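Local coordinates for response regulator receiver domain protein (CheY) (Rhodospirillum rubrum, PDB 3HEB) that probably acts as a CheY-like receiver in two-component signalling, switched by phosphorylation, at residues T6-E11 with L43-G48. Numbering follows the deposited sequence.
Sequences TIVMIE and LNYLFG
Val8 and Tyr45 carry the meeting of strand 6-10 with helix 39-47, a compact instance of how a helix docks on a parallel sheet in the CheY-like receiver fold. The touch comes from one branch of the valine: CG2 sits 3.8 Å from Tyr45 CE2, approaching the ring obliquely. On the helix side, CG of Tyr45 stands anti to the backbone N (chi1 169°), which sends the ring across to the strand and carries its hydroxyl on toward Thr6. There Tyr45 OH lies 4.3 Å from Thr6 OG1, too long for a hydrogen bond, so the two hydroxyls are merely neighbours. Leu46 faces the strand more loosely, with its CD1 4.5 Å from Val8 CG2. Its other methyl, CD2, lies 4.6 Å from Ile10 CD1. Phe36 of the edge strand 33-36 meets the Tyr45 ring with planes at about 35°, and Val8 also touches Ile34 and Val63 on the two flanking strands. With 151 Å² buried in all, a light apolar contact joins helix to strand, the hydroxyls near but not bonded; polar anchoring of this helix end comes from outside the pair, where Arg59 and Ser56 bond the carbonyl oxygens of Tyr45 and Leu46.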
loop_
_atom_site.group_PDB
_atom_site.type_symbol
_atom_site.label_atom_id
_atom_site.label_comp_id
_atom_site.label_asym_id
_atom_site.label_seq_id
_atom_site.Cartn_x
_atom_site.Cartn_y
_atom_site.Cartn_z
ATOM N N THR A 6 0.273 8.064 13.807
ATOM C CA THR A 6 1.407 7.443 14.475
ATOM C C THR A 6 2.019 6.313 13.652
ATOM O O THR A 6 1.302 5.474 13.091
ATOM C CB THR A 6 0.992 6.839 15.824
ATOM O OG1 THR A 6 -0.029 5.859 15.602
ATOM C CG2 THR A 6 0.453 7.894 16.748
ATOM N N ILE A 7 3.344 6.295 13.575
ATOM C CA ILE A 7 4.038 5.231 12.862
ATOM C C ILE A 7 4.482 4.217 13.908
ATOM O O ILE A 7 5.209 4.566 14.837
ATOM C CB ILE A 7 5.270 5.765 12.115
ATOM C CG1 ILE A 7 4.820 6.768 11.047
ATOM C CG2 ILE A 7 6.033 4.615 11.494
ATOM C CD1 ILE A 7 5.942 7.457 10.337
ATOM N N VAL A 8 4.012 2.978 13.784
ATOM C CA VAL A 8 4.384 1.934 14.729
ATOM C C VAL A 8 5.433 1.042 14.079
ATOM O O VAL A 8 5.128 0.296 13.153
ATOM C CB VAL A 8 3.168 1.066 15.129
ATOM C CG1 VAL A 8 3.615 -0.032 16.077
ATOM C CG2 VAL A 8 2.100 1.918 15.794
HETATM N N MSE A 9 6.671 1.127 14.555
HETATM C CA MSE A 9 7.750 0.322 13.992
HETATM C C MSE A 9 7.991 -0.960 14.791
HETATM O O MSE A 9 8.374 -0.915 15.963
HETATM C CB MSE A 9 9.038 1.156 13.916
HETATM C CG MSE A 9 10.263 0.414 13.388
HETATM SE SE MSE A 9 11.685 1.513 13.097
HETATM C CE MSE A 9 12.040 2.028 14.760
ATOM N N ILE A 10 7.740 -2.100 14.151
ATOM C CA ILE A 10 7.944 -3.407 14.774
ATOM C C ILE A 10 9.191 -4.048 14.141
ATOM O O ILE A 10 9.129 -4.719 13.105
ATOM C CB ILE A 10 6.708 -4.318 14.575
ATOM C CG1 ILE A 10 5.449 -3.604 15.094
ATOM C CG2 ILE A 10 6.912 -5.648 15.314
ATOM C CD1 ILE A 10 4.149 -4.349 14.803
ATOM N N GLU A 11 10.329 -3.817 14.777
ATOM C CA GLU A 11 11.605 -4.312 14.290
ATOM C C GLU A 11 12.452 -4.699 15.498
ATOM O O GLU A 11 12.509 -3.957 16.473
ATOM C CB GLU A 11 12.286 -3.200 13.483
ATOM C CG GLU A 11 13.705 -3.503 13.036
ATOM C CD GLU A 11 13.777 -4.633 12.036
ATOM O OE1 GLU A 11 13.318 -4.445 10.891
ATOM O OE2 GLU A 11 14.288 -5.712 12.400
ATOM N N LEU A 43 1.855 -6.288 19.985
ATOM C CA LEU A 43 0.455 -6.689 19.972
ATOM C C LEU A 43 -0.246 -6.103 21.200
ATOM O O LEU A 43 -1.427 -5.763 21.151
ATOM C CB LEU A 43 0.323 -8.216 19.975
ATOM C CG LEU A 43 0.730 -8.944 18.692
ATOM C CD1 LEU A 43 0.718 -10.448 18.935
ATOM C CD2 LEU A 43 -0.227 -8.584 17.564
ATOM N N ASN A 44 0.491 -5.990 22.303
ATOM C CA ASN A 44 -0.061 -5.419 23.531
ATOM C C ASN A 44 -0.584 -4.002 23.283
ATOM O O ASN A 44 -1.714 -3.663 23.640
ATOM C CB ASN A 44 1.004 -5.361 24.618
ATOM C CG ASN A 44 0.596 -4.473 25.767
ATOM O OD1 ASN A 44 -0.371 -4.763 26.471
ATOM N ND2 ASN A 44 1.319 -3.370 25.955
ATOM N N TYR A 45 0.263 -3.181 22.670
ATOM C CA TYR A 45 -0.070 -1.797 22.358
ATOM C C TYR A 45 -1.258 -1.692 21.405
ATOM O O TYR A 45 -2.171 -0.896 21.609
ATOM C CB TYR A 45 1.148 -1.114 21.728
ATOM C CG TYR A 45 0.845 0.241 21.127
ATOM C CD1 TYR A 45 0.571 1.342 21.947
ATOM C CD2 TYR A 45 0.791 0.416 19.743
ATOM C CE1 TYR A 45 0.250 2.579 21.411
ATOM C CE2 TYR A 45 0.467 1.659 19.189
ATOM C CZ TYR A 45 0.195 2.736 20.032
ATOM O OH TYR A 45 -0.143 3.960 19.503
ATOM N N LEU A 46 -1.230 -2.514 20.363
ATOM C CA LEU A 46 -2.265 -2.531 19.340
ATOM C C LEU A 46 -3.618 -3.079 19.783
ATOM O O LEU A 46 -4.663 -2.577 19.362
ATOM C CB LEU A 46 -1.768 -3.342 18.146
ATOM C CG LEU A 46 -1.296 -2.646 16.861
ATOM C CD1 LEU A 46 -0.838 -1.225 17.129
ATOM C CD2 LEU A 46 -0.185 -3.493 16.236
ATOM N N PHE A 47 -3.605 -4.112 20.620
ATOM C CA PHE A 47 -4.847 -4.728 21.063
ATOM C C PHE A 47 -5.230 -4.469 22.517
ATOM O O PHE A 47 -6.390 -4.645 22.897
ATOM C CB PHE A 47 -4.800 -6.237 20.793
ATOM C CG PHE A 47 -4.668 -6.581 19.339
ATOM C CD1 PHE A 47 -3.420 -6.844 18.780
ATOM C CD2 PHE A 47 -5.795 -6.594 18.513
ATOM C CE1 PHE A 47 -3.297 -7.114 17.418
ATOM C CE2 PHE A 47 -5.683 -6.863 17.146
ATOM C CZ PHE A 47 -4.433 -7.123 16.599
ATOM N N GLY A 48 -4.262 -4.042 23.322
ATOM C CA GLY A 48 -4.538 -3.766 24.722
ATOM C C GLY A 48 -4.450 -5.010 25.583
ATOM O O GLY A 48 -4.278 -6.118 25.071
#